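Local coordinates for D-3-phosphoglycerate dehydrogenase oxidoreductase protein (Ralstonia solanacearum, PDB 3GG9) that probably catalyses the NAD-dependent oxidation of D-3-phosphoglycerate, the first step of the phosphorylated route to serine, at residues A[5-10]-A[53-58]; A[72-77]-A[98-103]; A[118-123]-A[156-161]; A[187-192]-A[207-212]; A[220-225]-A[248-253]. All blocks are in the same frame, centred on the assembly; numbering follows the deposited sequence.

Contact 1: residues A[5-10]-A[53-58]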
# COMPACT_ATOMS: atom_id res chain seq x y z
N ILE A 5 8.73 -34.90 12.89
CA ILE A 5 8.92 -33.79 11.95
C ILE A 5 8.96 -32.46 12.70
O ILE A 5 8.18 -32.25 13.64
CB ILE A 5 7.80 -33.77 10.87
CG1 ILE A 5 7.86 -35.05 10.04
CG2 ILE A 5 7.85 -32.50 9.98
CD1 ILE A 5 6.71 -35.24 9.10
N ALA A 6 9.90 -31.59 12.32
CA ALA A 6 9.93 -30.24 12.83
C ALA A 6 9.88 -29.22 11.70
O ALA A 6 10.52 -29.39 10.66
CB ALA A 6 11.15 -30.01 13.69
N VAL A 7 9.09 -28.16 11.93
CA VAL A 7 9.03 -27.01 11.05
C VAL A 7 9.62 -25.84 11.84
O VAL A 7 9.17 -25.52 12.94
CB VAL A 7 7.57 -26.62 10.68
CG1 VAL A 7 7.59 -25.48 9.66
CG2 VAL A 7 6.77 -27.82 10.14
N LEU A 8 10.62 -25.19 11.25
CA LEU A 8 11.33 -24.11 11.92
C LEU A 8 10.81 -22.72 11.52
O LEU A 8 10.24 -22.56 10.45
CB LEU A 8 12.81 -24.21 11.53
CG LEU A 8 13.58 -25.44 12.00
CD1 LEU A 8 15.04 -25.27 11.66
CD2 LEU A 8 13.42 -25.63 13.52
N ASP A 9 11.01 -21.74 12.41
CA ASP A 9 10.92 -20.29 12.09
C ASP A 9 9.54 -19.78 11.63
O ASP A 9 9.47 -18.93 10.75
CB ASP A 9 11.96 -19.88 11.05
CG ASP A 9 13.34 -20.42 11.35
OD1 ASP A 9 13.83 -20.20 12.47
OD2 ASP A 9 13.94 -21.04 10.44
N ASP A 10 8.48 -20.29 12.23
CA ASP A 10 7.11 -19.90 11.84
C ASP A 10 6.55 -18.89 12.85
O ASP A 10 5.80 -19.26 13.77
CB ASP A 10 6.23 -21.14 11.73
CG ASP A 10 4.77 -20.82 11.39
OD1 ASP A 10 4.47 -19.73 10.85
OD2 ASP A 10 3.92 -21.69 11.68
N VAL A 53 11.40 -29.44 8.06
CA VAL A 53 10.84 -28.55 7.07
C VAL A 53 11.38 -27.13 7.30
O VAL A 53 11.24 -26.56 8.39
CB VAL A 53 9.30 -28.54 7.06
CG1 VAL A 53 8.76 -27.57 5.98
CG2 VAL A 53 8.78 -29.97 6.82
N LEU A 54 12.02 -26.59 6.26
CA LEU A 54 12.58 -25.24 6.31
C LEU A 54 11.69 -24.27 5.55
O LEU A 54 11.18 -24.58 4.46
CB LEU A 54 13.99 -25.23 5.71
CG LEU A 54 15.09 -26.07 6.38
CD1 LEU A 54 16.43 -25.88 5.68
CD2 LEU A 54 15.22 -25.72 7.86
N ILE A 55 11.51 -23.09 6.13
CA ILE A 55 10.78 -21.98 5.52
C ILE A 55 11.77 -21.08 4.81
O ILE A 55 12.48 -20.30 5.44
CB ILE A 55 9.93 -21.19 6.55
CG1 ILE A 55 9.04 -22.14 7.36
CG2 ILE A 55 9.12 -20.07 5.85
CD1 ILE A 55 8.11 -21.46 8.35
N ARG A 56 11.80 -21.22 3.49
CA ARG A 56 12.69 -20.45 2.64
C ARG A 56 14.13 -20.42 3.16
O ARG A 56 14.69 -21.47 3.47
CB ARG A 56 12.09 -19.06 2.37
CG ARG A 56 10.79 -19.15 1.56
CD ARG A 56 11.00 -19.91 0.25
NE ARG A 56 12.11 -19.38 -0.54
CZ ARG A 56 13.16 -20.09 -0.96
NH1 ARG A 56 14.12 -19.49 -1.66
NH2 ARG A 56 13.26 -21.39 -0.71
N GLU A 57 14.72 -19.24 3.29
CA GLU A 57 16.10 -19.16 3.79
C GLU A 57 16.23 -18.73 5.25
O GLU A 57 17.27 -18.21 5.66
CB GLU A 57 16.94 -18.23 2.90
CG GLU A 57 16.96 -18.63 1.42
CD GLU A 57 18.36 -18.54 0.80
OE1 GLU A 57 18.61 -19.24 -0.21
OE2 GLU A 57 19.21 -17.80 1.33
N ARG A 58 15.18 -18.94 6.05
CA ARG A 58 15.18 -18.46 7.44
C ARG A 58 16.24 -19.11 8.36
O ARG A 58 16.72 -18.47 9.32
CB ARG A 58 13.78 -18.57 8.05
CG ARG A 58 12.72 -17.68 7.37
CD ARG A 58 11.38 -17.73 8.07
NE ARG A 58 10.37 -17.04 7.28
CZ ARG A 58 9.04 -17.09 7.46
NH1 ARG A 58 8.47 -17.81 8.41
NH2 ARG A 58 8.27 -16.42 6.65
O HOH W 1 13.43 -22.42 8.09
O HOH W 2 5.50 -17.79 9.17
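Val7 and Val53 form a parallel beta bridge with CA atoms 4.6 Å apart, flanked by two nearly straight backbone bonds, Val53 N to Ala6 O (2.7 Å) and Leu8 N to Val53 O (3.2 Å). Strands 4-7 and 51-54 are thus paired at the C-terminal ends of two inner strands of the parallel sheet. The two valines lie side by side and point the same way, CG2 of Val7 reaching CB of Val53 at 4.1 Å, while Phe317 and Ile320 of helix 306-324 also pack on Val53. Leu8 CD1 and Leu54 CD2 meet at 3.8 Å. Beyond the strands a type II' turn from Ile55 to Arg58 brings Arg58 back beside Asp9. Its chain is extended from CG to NE (chi2 -175°, chi3 -172°), sliding past Asp9 in the opposite direction, and Arg58 NH1 donates to Asp9 O at 2.8 Å. Ile55 CG2 sits 3.3 Å above the centre of the Arg58 guanidinium plane, and Arg58 NH2 is hydrogen-bonded to Tyr309 OH. The Asp9 carboxylate keeps its distance, OD2 lying 6.2 Å from Arg58 NE. It is bonded instead to Thr59, Thr35 and a water that accepts from Ile55 N. Asp10 reaches Arg58 through another water, and accepts from the amides of Ala14 and Val15. A carbonyl rather than a direct salt bridge thus grips the arginine, and several donors satisfy each buried carboxylate, probably stabilising its negative form.

Contact 2: residues A[72-77]-A[98-103]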
# COMPACT_ATOMS: atom_id res chain seq x y z
N LEU A 72 18.66 -37.24 11.63
CA LEU A 72 18.10 -36.52 10.48
C LEU A 72 18.22 -37.31 9.19
O LEU A 72 19.32 -37.74 8.83
CB LEU A 72 18.76 -35.15 10.30
CG LEU A 72 18.16 -34.29 9.16
CD1 LEU A 72 16.69 -33.97 9.44
CD2 LEU A 72 18.95 -33.02 8.96
N LYS A 73 17.10 -37.50 8.50
CA LYS A 73 17.07 -38.24 7.24
C LYS A 73 16.65 -37.38 6.05
O LYS A 73 17.09 -37.62 4.92
CB LYS A 73 16.12 -39.43 7.37
CG LYS A 73 16.56 -40.47 8.39
CD LYS A 73 15.70 -41.72 8.34
CE LYS A 73 14.56 -41.67 9.34
NZ LYS A 73 14.31 -43.02 9.92
N ILE A 74 15.78 -36.40 6.30
CA ILE A 74 15.18 -35.57 5.26
C ILE A 74 15.20 -34.09 5.66
O ILE A 74 14.85 -33.73 6.78
CB ILE A 74 13.69 -35.99 5.02
CG1 ILE A 74 13.62 -37.40 4.43
CG2 ILE A 74 12.96 -34.98 4.13
CD1 ILE A 74 12.27 -38.13 4.65
N ILE A 75 15.62 -33.23 4.73
CA ILE A 75 15.32 -31.81 4.80
C ILE A 75 14.38 -31.51 3.64
O ILE A 75 14.70 -31.80 2.48
CB ILE A 75 16.59 -30.95 4.70
CG1 ILE A 75 17.48 -31.19 5.92
CG2 ILE A 75 16.23 -29.44 4.62
CD1 ILE A 75 18.93 -30.81 5.66
N SER A 76 13.21 -30.97 3.97
CA SER A 76 12.26 -30.58 2.94
C SER A 76 12.15 -29.06 2.86
O SER A 76 11.71 -28.41 3.80
CB SER A 76 10.87 -31.20 3.19
OG SER A 76 10.09 -31.06 2.01
N GLN A 77 12.58 -28.52 1.72
CA GLN A 77 12.67 -27.09 1.48
C GLN A 77 11.41 -26.57 0.83
O GLN A 77 10.98 -27.09 -0.22
CB GLN A 77 13.85 -26.81 0.54
CG GLN A 77 14.12 -25.36 0.28
CD GLN A 77 14.37 -24.63 1.57
OE1 GLN A 77 15.26 -24.98 2.33
NE2 GLN A 77 13.56 -23.64 1.85
N GLY A 98 24.13 -38.73 3.95
CA GLY A 98 22.99 -39.43 3.36
C GLY A 98 21.67 -38.79 3.78
O GLY A 98 20.68 -39.49 3.99
N VAL A 99 21.67 -37.47 3.93
CA VAL A 99 20.46 -36.68 4.21
C VAL A 99 19.94 -36.14 2.88
O VAL A 99 20.65 -35.39 2.20
CB VAL A 99 20.77 -35.51 5.18
CG1 VAL A 99 19.57 -34.55 5.30
CG2 VAL A 99 21.15 -36.06 6.54
N VAL A 100 18.72 -36.55 2.49
CA VAL A 100 18.16 -36.05 1.23
C VAL A 100 17.54 -34.67 1.40
O VAL A 100 16.86 -34.40 2.38
CB VAL A 100 17.17 -37.05 0.52
CG1 VAL A 100 17.91 -38.28 0.05
CG2 VAL A 100 16.00 -37.41 1.41
N VAL A 101 17.82 -33.80 0.44
CA VAL A 101 17.23 -32.47 0.43
C VAL A 101 16.14 -32.45 -0.63
O VAL A 101 16.39 -32.73 -1.81
CB VAL A 101 18.28 -31.37 0.19
CG1 VAL A 101 17.61 -30.01 0.03
CG2 VAL A 101 19.27 -31.34 1.37
N LEU A 102 14.92 -32.15 -0.20
CA LEU A 102 13.78 -32.16 -1.11
C LEU A 102 13.49 -30.73 -1.55
O LEU A 102 13.53 -29.81 -0.74
CB LEU A 102 12.55 -32.79 -0.43
CG LEU A 102 12.78 -34.12 0.30
CD1 LEU A 102 11.48 -34.72 0.73
CD2 LEU A 102 13.55 -35.11 -0.54
N GLU A 103 13.22 -30.56 -2.84
CA GLU A 103 13.08 -29.23 -3.42
C GLU A 103 11.62 -28.98 -3.72
O GLU A 103 10.94 -29.83 -4.32
CB GLU A 103 13.91 -29.10 -4.70
CG GLU A 103 13.78 -27.74 -5.40
CD GLU A 103 14.87 -27.47 -6.41
OE1 GLU A 103 15.31 -26.29 -6.51
OE2 GLU A 103 15.30 -28.42 -7.10
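Ile75 and its neighbours pair in parallel with strand 100-102, the axes of strands 74-77 and 100-102 lying 4.6 Å apart at 18°. Four backbone hydrogen bonds alternate: Lys73 O accepts from Val100 N, Ile75 N donates to Val100 O (2.9 Å), Ile75 O accepts from Leu102 N (2.7 Å), and Gln77 N donates to Leu102 O. Apolar contacts fall on both faces. On one, Ile74 CG1 lies beside Val100 CG2 at 3.8 Å, and Ile74 CG2 meets Leu102 CD1 at 3.7 Å, facing helix 306-324. On the other, Ile75 lies beside its bridge partner Val101, and its CD1 also meets Val99 CG1, just before the strand, at 3.8 Å. Ser76 OG ties the strand to helix 306-324 through Ala316 O, and Gln77 NE2 ties it to the turn after strand 51-54 through Arg56 O. Gly98, in a Schellman motif, ends helix 91-97. This beta-alpha-beta crossover forms one edge of a parallel sheet of order 2-1-3-4-5, the topology of a flavodoxin-like domain.

Contact 3: residues A[118-123]-A[156-161]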
# COMPACT_ATOMS: atom_id res chain seq x y z
N LEU A 118 4.24 -2.01 -1.36
CA LEU A 118 5.27 -1.10 -0.81
C LEU A 118 5.50 0.16 -1.63
O LEU A 118 5.69 1.22 -1.07
CB LEU A 118 6.59 -1.85 -0.63
CG LEU A 118 6.71 -2.79 0.56
CD1 LEU A 118 8.06 -3.48 0.51
CD2 LEU A 118 6.54 -2.02 1.86
N VAL A 119 5.51 0.04 -2.96
CA VAL A 119 5.52 1.19 -3.87
C VAL A 119 4.41 2.17 -3.56
O VAL A 119 4.68 3.34 -3.39
CB VAL A 119 5.40 0.76 -5.42
CG1 VAL A 119 5.21 1.97 -6.27
CG2 VAL A 119 6.63 0.02 -5.85
N MET A 120 3.16 1.68 -3.54
CA MET A 120 1.99 2.50 -3.21
C MET A 120 2.02 3.04 -1.77
O MET A 120 1.72 4.21 -1.53
CB MET A 120 0.72 1.73 -3.53
CG MET A 120 0.71 1.36 -5.01
SD MET A 120 -0.93 1.08 -5.65
CE MET A 120 -1.27 2.79 -6.10
N ALA A 121 2.43 2.20 -0.82
CA ALA A 121 2.47 2.59 0.58
C ALA A 121 3.48 3.71 0.74
O ALA A 121 3.16 4.73 1.33
CB ALA A 121 2.82 1.40 1.47
N ALA A 122 4.66 3.55 0.15
CA ALA A 122 5.71 4.58 0.22
C ALA A 122 5.34 5.87 -0.53
O ALA A 122 5.39 6.97 0.02
CB ALA A 122 7.04 4.00 -0.28
N GLN A 123 4.89 5.75 -1.78
CA GLN A 123 4.59 6.97 -2.55
C GLN A 123 3.45 7.79 -1.96
O GLN A 123 3.34 9.00 -2.22
CB GLN A 123 4.28 6.64 -4.03
CG GLN A 123 5.50 6.25 -4.87
CD GLN A 123 6.64 7.30 -4.83
OE1 GLN A 123 7.30 7.50 -3.81
NE2 GLN A 123 6.87 7.97 -5.95
N ARG A 156 2.52 11.24 -3.84
CA ARG A 156 2.91 11.37 -5.23
C ARG A 156 2.14 10.35 -6.07
O ARG A 156 2.00 9.19 -5.69
CB ARG A 156 4.41 11.16 -5.41
CG ARG A 156 5.25 11.81 -4.30
CD ARG A 156 6.74 11.72 -4.60
NE ARG A 156 7.27 12.95 -5.16
CZ ARG A 156 7.47 13.18 -6.45
NH1 ARG A 156 7.20 12.25 -7.36
NH2 ARG A 156 7.95 14.34 -6.82
N VAL A 157 1.65 10.82 -7.21
CA VAL A 157 0.87 9.99 -8.14
C VAL A 157 1.88 9.16 -8.94
O VAL A 157 3.01 9.61 -9.18
CB VAL A 157 -0.01 10.89 -9.05
CG1 VAL A 157 0.82 11.79 -9.87
CG2 VAL A 157 -0.91 10.11 -9.96
N LEU A 158 1.49 7.94 -9.32
CA LEU A 158 2.34 7.09 -10.14
C LEU A 158 2.15 7.39 -11.62
O LEU A 158 3.14 7.42 -12.37
CB LEU A 158 2.06 5.61 -9.87
CG LEU A 158 2.33 5.13 -8.44
CD1 LEU A 158 1.91 3.66 -8.32
CD2 LEU A 158 3.79 5.25 -8.10
N LYS A 159 0.91 7.60 -12.04
CA LYS A 159 0.61 7.88 -13.46
C LYS A 159 1.57 8.89 -14.07
O LYS A 159 1.72 9.98 -13.54
CB LYS A 159 -0.83 8.39 -13.65
CG LYS A 159 -1.20 8.59 -15.14
CD LYS A 159 -2.62 9.11 -15.35
CE LYS A 159 -2.99 9.00 -16.81
NZ LYS A 159 -4.31 9.60 -17.12
N GLY A 160 2.24 8.51 -15.16
CA GLY A 160 3.08 9.43 -15.91
C GLY A 160 4.49 9.57 -15.36
O GLY A 160 5.28 10.32 -15.91
N GLN A 161 4.79 8.85 -14.27
CA GLN A 161 6.13 8.79 -13.70
C GLN A 161 6.93 7.61 -14.25
O GLN A 161 6.39 6.71 -14.89
CB GLN A 161 6.04 8.67 -12.18
CG GLN A 161 5.32 9.82 -11.56
CD GLN A 161 6.26 10.94 -11.22
OE1 GLN A 161 6.90 10.91 -10.17
NE2 GLN A 161 6.37 11.92 -12.11
O HOH W 3 5.91 8.49 -8.37
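Gln123, the last residue of helix 109-123, meets Arg156 and Leu158 in a buried helix-to-loop contact at the point where the chain approaches strand 162-166. The single direct hydrogen bond runs from Arg156 N to Gln123 O, 2.9 Å long with an N-H...O angle of 154°, and it gives the carbonyl of the last helical residue a donor from the loop. Leu158 carries the apolar part with its two methyls: CD2 lies 3.8 Å from Gln123 CG and 4.0 Å from Val119 CG1, while CD1 meets Met120 CE at 4.0 Å, where Met120 and Leu158 cross at about a right angle. Helix 109-123 packs on the parallel sheet of the Rossmann-type NAD-binding domain, where Val119 and Gln123 touch Val218, and the type II turn from Leu158 to Gln161 leads into its strand 162-166. The Gln123 chain bends at chi2 (-55°), and its NE2 donates to a water at 2.7 Å; that water in turn donates to Val157 O and to Gln161 OE1, both at 3.2 Å. The second subunit takes part as well: its Glu113 accepts from the backbone N atoms of Leu158 and Lys159, its Glu305 accepts from Val157 N, and its Ala117 packs against Met120.

Contact 4: residues A[187-192]-A[207-212]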
# COMPACT_ATOMS: atom_id res chain seq x y z
N LEU A 187 10.94 1.48 -17.59
CA LEU A 187 12.27 1.17 -18.11
C LEU A 187 12.89 -0.01 -17.39
O LEU A 187 12.91 -0.06 -16.15
CB LEU A 187 13.21 2.38 -17.97
CG LEU A 187 12.89 3.72 -18.63
CD1 LEU A 187 13.89 4.78 -18.16
CD2 LEU A 187 12.91 3.61 -20.14
N VAL A 188 13.44 -0.94 -18.17
CA VAL A 188 14.04 -2.16 -17.64
C VAL A 188 15.56 -2.14 -17.88
O VAL A 188 16.02 -1.63 -18.89
CB VAL A 188 13.37 -3.42 -18.27
CG1 VAL A 188 14.00 -4.70 -17.74
CG2 VAL A 188 11.86 -3.44 -17.95
N TRP A 189 16.32 -2.67 -16.92
CA TRP A 189 17.73 -2.95 -17.12
C TRP A 189 18.10 -4.31 -16.47
O TRP A 189 17.39 -4.78 -15.60
CB TRP A 189 18.61 -1.80 -16.59
CG TRP A 189 19.97 -1.80 -17.26
CD1 TRP A 189 20.27 -1.34 -18.52
CD2 TRP A 189 21.18 -2.34 -16.74
NE1 TRP A 189 21.59 -1.54 -18.80
CE2 TRP A 189 22.18 -2.16 -17.72
CE3 TRP A 189 21.53 -2.94 -15.53
CZ2 TRP A 189 23.50 -2.56 -17.53
CZ3 TRP A 189 22.84 -3.36 -15.33
CH2 TRP A 189 23.81 -3.16 -16.33
N GLY A 190 19.17 -4.94 -16.93
CA GLY A 190 19.65 -6.22 -16.40
C GLY A 190 20.66 -6.84 -17.34
O GLY A 190 21.19 -6.15 -18.22
N ARG A 191 20.91 -8.13 -17.17
CA ARG A 191 21.76 -8.92 -18.06
C ARG A 191 21.12 -8.94 -19.44
O ARG A 191 19.96 -8.62 -19.57
CB ARG A 191 21.80 -10.39 -17.62
CG ARG A 191 22.50 -10.70 -16.31
CD ARG A 191 22.27 -12.18 -15.90
NE ARG A 191 20.85 -12.45 -15.59
CZ ARG A 191 20.01 -13.12 -16.39
NH1 ARG A 191 20.42 -13.61 -17.55
NH2 ARG A 191 18.75 -13.30 -16.01
N GLU A 192 21.89 -9.33 -20.44
CA GLU A 192 21.43 -9.36 -21.82
C GLU A 192 20.11 -10.07 -22.06
O GLU A 192 19.26 -9.54 -22.79
CB GLU A 192 22.51 -9.99 -22.72
CG GLU A 192 22.09 -10.22 -24.17
CD GLU A 192 21.70 -8.94 -24.91
OE1 GLU A 192 22.10 -7.81 -24.52
OE2 GLU A 192 21.02 -9.09 -25.94
N GLU A 207 19.16 3.03 -21.30
CA GLU A 207 20.41 3.21 -22.06
C GLU A 207 21.58 2.52 -21.38
O GLU A 207 22.43 1.91 -22.04
CB GLU A 207 20.75 4.69 -22.20
CG GLU A 207 19.84 5.45 -23.13
CD GLU A 207 20.54 6.61 -23.82
OE1 GLU A 207 21.64 7.01 -23.40
OE2 GLU A 207 19.97 7.12 -24.81
N SER A 208 21.59 2.61 -20.04
CA SER A 208 22.61 2.00 -19.23
C SER A 208 22.08 1.86 -17.82
O SER A 208 21.02 2.38 -17.49
CB SER A 208 23.86 2.89 -19.20
OG SER A 208 23.56 4.19 -18.76
N LYS A 209 22.82 1.12 -17.01
CA LYS A 209 22.56 1.04 -15.58
C LYS A 209 22.50 2.43 -14.95
O LYS A 209 21.57 2.73 -14.20
CB LYS A 209 23.65 0.20 -14.91
CG LYS A 209 23.46 -0.03 -13.45
CD LYS A 209 24.60 -0.90 -12.98
CE LYS A 209 24.83 -0.77 -11.50
NZ LYS A 209 26.12 -1.42 -11.16
N ASP A 210 23.47 3.28 -15.30
CA ASP A 210 23.50 4.68 -14.85
C ASP A 210 22.22 5.43 -15.20
O ASP A 210 21.70 6.20 -14.39
CB ASP A 210 24.70 5.42 -15.47
CG ASP A 210 26.04 4.85 -15.04
OD1 ASP A 210 27.07 5.47 -15.39
OD2 ASP A 210 26.09 3.80 -14.37
N ALA A 211 21.71 5.22 -16.42
CA ALA A 211 20.48 5.87 -16.90
C ALA A 211 19.23 5.46 -16.10
O ALA A 211 18.32 6.26 -15.90
CB ALA A 211 20.27 5.55 -18.39
N LEU A 212 19.21 4.20 -15.66
CA LEU A 212 18.12 3.67 -14.86
C LEU A 212 17.99 4.39 -13.53
O LEU A 212 16.90 4.75 -13.12
CB LEU A 212 18.30 2.17 -14.64
CG LEU A 212 17.10 1.42 -14.06
CD1 LEU A 212 16.08 1.08 -15.17
CD2 LEU A 212 17.61 0.15 -13.39
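Trp189, at the end of strand 185-189, packs its indole face against the start of helix 209-215 in the NAD-binding domain, a contact between a strand of the parallel sheet and a helix lying against it. The indole is met over one face by the first turn of the helix. Lys209 CB stands 3.6 Å from the centroid of the six-membered ring of Trp189, only 8° off its normal, a CH-pi contact. Lys209 N lies 3.3 Å above the ring plane of Trp189, offset toward the rim, with the Ser208 carbonyl carbon beside it at a similar height. A chi1 of -176° swings Lys209 CG away from the backbone N, and the extended chain carries CG and CD over the ring's outer edge atoms, CD approaching Trp189 CZ3 at 3.8 Å. The ammonium group then passes beyond the indole to Ile232 O. In this Rossmann-type sheet strand 185-189 lies between 162-166 and 204-205, and the chain from it runs through helix 192-200 and strand 204-205 before reaching the present helix. Ser208 is the N-cap of helix 209-215, its OG accepting from Ala211 N at 3.2 Å, which fixes the turn that faces the indole. Deeper in, Leu212 spreads its two methyls over the strand: CD1 touches Leu187 O at 3.5 Å, and CD2 reaches Trp189 CB at 3.9 Å. Phe166 of strand 162-166 and Ala206 also pack against Leu212.

Contact 5: residues A[220-225]-A[248-253]. With SO4 (sulfate ion), chain F; SO4 (sulfate ion), chain E.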
# COMPACT_ATOMS: atom_id res chain seq x y z
N SER A 220 12.79 -0.34 -8.67
CA SER A 220 12.60 -1.55 -7.92
C SER A 220 13.51 -2.64 -8.40
O SER A 220 13.61 -2.89 -9.62
CB SER A 220 11.14 -2.00 -7.95
OG SER A 220 10.97 -3.11 -7.10
N VAL A 221 14.15 -3.30 -7.43
CA VAL A 221 15.17 -4.36 -7.67
C VAL A 221 14.63 -5.79 -7.61
O VAL A 221 14.10 -6.23 -6.58
CB VAL A 221 16.36 -4.22 -6.66
CG1 VAL A 221 17.49 -5.14 -7.06
CG2 VAL A 221 16.86 -2.82 -6.69
N HIS A 222 14.78 -6.53 -8.71
CA HIS A 222 14.34 -7.92 -8.79
C HIS A 222 15.40 -8.88 -9.30
O HIS A 222 15.30 -9.41 -10.41
CB HIS A 222 13.08 -7.98 -9.61
CG HIS A 222 12.00 -7.12 -9.06
ND1 HIS A 222 11.29 -7.46 -7.93
CD2 HIS A 222 11.58 -5.88 -9.41
CE1 HIS A 222 10.45 -6.49 -7.64
NE2 HIS A 222 10.61 -5.52 -8.52
N LEU A 223 16.41 -9.12 -8.47
CA LEU A 223 17.55 -9.95 -8.83
C LEU A 223 17.73 -11.04 -7.80
O LEU A 223 17.46 -10.83 -6.62
CB LEU A 223 18.83 -9.10 -8.87
CG LEU A 223 18.93 -7.92 -9.84
CD1 LEU A 223 20.14 -7.06 -9.52
CD2 LEU A 223 18.98 -8.43 -11.28
N ARG A 224 18.18 -12.21 -8.24
CA ARG A 224 18.61 -13.27 -7.34
C ARG A 224 20.02 -12.92 -6.89
O ARG A 224 20.79 -12.30 -7.66
CB ARG A 224 18.58 -14.63 -8.05
CG ARG A 224 17.17 -15.10 -8.50
CD ARG A 224 16.41 -15.84 -7.40
NE ARG A 224 14.96 -15.88 -7.64
CZ ARG A 224 14.03 -16.23 -6.74
NH1 ARG A 224 12.75 -16.22 -7.09
NH2 ARG A 224 14.36 -16.59 -5.50
N LEU A 225 20.34 -13.30 -5.66
CA LEU A 225 21.67 -13.06 -5.10
C LEU A 225 22.64 -14.18 -5.48
O LEU A 225 22.38 -15.36 -5.23
CB LEU A 225 21.62 -12.93 -3.57
CG LEU A 225 22.93 -12.49 -2.88
CD1 LEU A 225 23.43 -11.17 -3.41
CD2 LEU A 225 22.74 -12.45 -1.38
N VAL A 248 13.17 0.74 -4.09
CA VAL A 248 12.47 -0.42 -3.52
C VAL A 248 13.32 -1.69 -3.64
O VAL A 248 13.84 -2.01 -4.71
CB VAL A 248 11.05 -0.66 -4.19
CG1 VAL A 248 10.31 -1.81 -3.51
CG2 VAL A 248 10.19 0.62 -4.15
N ASN A 249 13.45 -2.42 -2.54
CA ASN A 249 14.17 -3.69 -2.56
C ASN A 249 13.45 -4.75 -1.75
O ASN A 249 13.56 -4.78 -0.53
CB ASN A 249 15.63 -3.53 -2.07
CG ASN A 249 16.45 -4.80 -2.25
OD1 ASN A 249 16.03 -5.76 -2.89
ND2 ASN A 249 17.63 -4.81 -1.67
N THR A 250 12.73 -5.62 -2.45
CA THR A 250 12.15 -6.79 -1.83
C THR A 250 12.91 -8.07 -2.22
O THR A 250 12.38 -9.16 -2.07
CB THR A 250 10.66 -6.94 -2.23
OG1 THR A 250 10.61 -7.12 -3.64
CG2 THR A 250 9.88 -5.67 -1.90
N SER A 251 14.13 -7.94 -2.71
CA SER A 251 14.89 -9.11 -3.17
C SER A 251 15.82 -9.66 -2.10
O SER A 251 15.45 -10.59 -1.35
CB SER A 251 15.64 -8.79 -4.45
OG SER A 251 14.77 -8.70 -5.58
N ARG A 252 17.04 -9.13 -2.05
CA ARG A 252 18.01 -9.48 -1.02
C ARG A 252 18.79 -8.22 -0.65
O ARG A 252 19.09 -7.39 -1.52
CB ARG A 252 18.99 -10.57 -1.50
CG ARG A 252 18.43 -12.01 -1.65
CD ARG A 252 18.03 -12.66 -0.32
NE ARG A 252 19.13 -12.73 0.65
CZ ARG A 252 20.01 -13.73 0.74
NH1 ARG A 252 19.95 -14.77 -0.08
NH2 ARG A 252 20.98 -13.69 1.66
N ALA A 253 19.08 -8.06 0.65
CA ALA A 253 19.81 -6.86 1.14
C ALA A 253 21.23 -6.69 0.57
O ALA A 253 21.70 -5.57 0.32
CB ALA A 253 19.87 -6.88 2.66
S SO4 F . 12.69 -14.71 -10.46
O1 SO4 F . 11.92 -15.60 -9.60
O2 SO4 F . 14.12 -14.74 -10.11
O3 SO4 F . 12.54 -15.19 -11.84
O4 SO4 F . 12.21 -13.33 -10.29
S SO4 E . 11.23 -19.35 -4.24
O1 SO4 E . 10.65 -19.33 -2.92
O2 SO4 E . 11.56 -20.71 -4.63
O3 SO4 E . 10.27 -18.81 -5.19
O4 SO4 E . 12.43 -18.52 -4.22
O HOH W 4 12.26 -4.82 -5.16
O HOH W 5 12.42 -9.77 -6.45
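Ser251 OG bonds the backbone of the adjoining strand where regular pairing has stopped: it donates to Val221 O at 2.7 Å, from 39° out of the carbonyl plane, and accepts a weak bond from Leu223 N at 3.3 Å. The regular part before it is short. Ser220 and Val248 form a parallel bridge, and Val221 N donates to Val248 O at 3.0 Å. One water links Ser220 OG, Val221 O and Thr250 N where the strands part, while a second donates to Ser251 OG and lies 3.0 Å from His222 ND1. In the departing loop, Asn249 OD1 accepts from Ser251 N at 2.9 Å, an Asx turn, and ND2 donates to Arg252 O. Leu223 O holds a glycerol close to Ser251. Arg224 points away from segment 248-253 and grips two sulfates, one through NE and NH1 (2.7 Å from NH1 to O1), the other through NH2; glycerol and sulfates probably come from the crystallisation liquor. The Ser251 hydroxyl and a water thus take over from backbone pairing, while the Asn249 amide holds its own loop. The sulfate shared by Arg224 and the amides of Lys170 and Ile171, probably in the glycine-rich turn of the Rossmann fold, may mark where a cofactor phosphate would bind.

In the fold
The contacts follow one another along the chain and divide between two parallel sheets. Contacts 1 and 2, with centres about 12 Å apart, share the five-stranded sheet, in which strands 51-54 and 74-77 are neighbours. Contacts 4 and 5, centres about 15 Å apart, belong to the seven-stranded Rossmann-type sheet. Contact 3 lies against that sheet through helix 109-123, its Val119 touching Val248 of contact 5, and borders the second subunit. Contacts 2 and 3, about 43 Å apart between centres, lie on opposite sides of the chain's centre. Contacts 1 and 5 are linked, in one conformer of Arg252, by its long, weak ion pair with Glu57, near the interdomain cleft that probably holds the ligands, as in relatives.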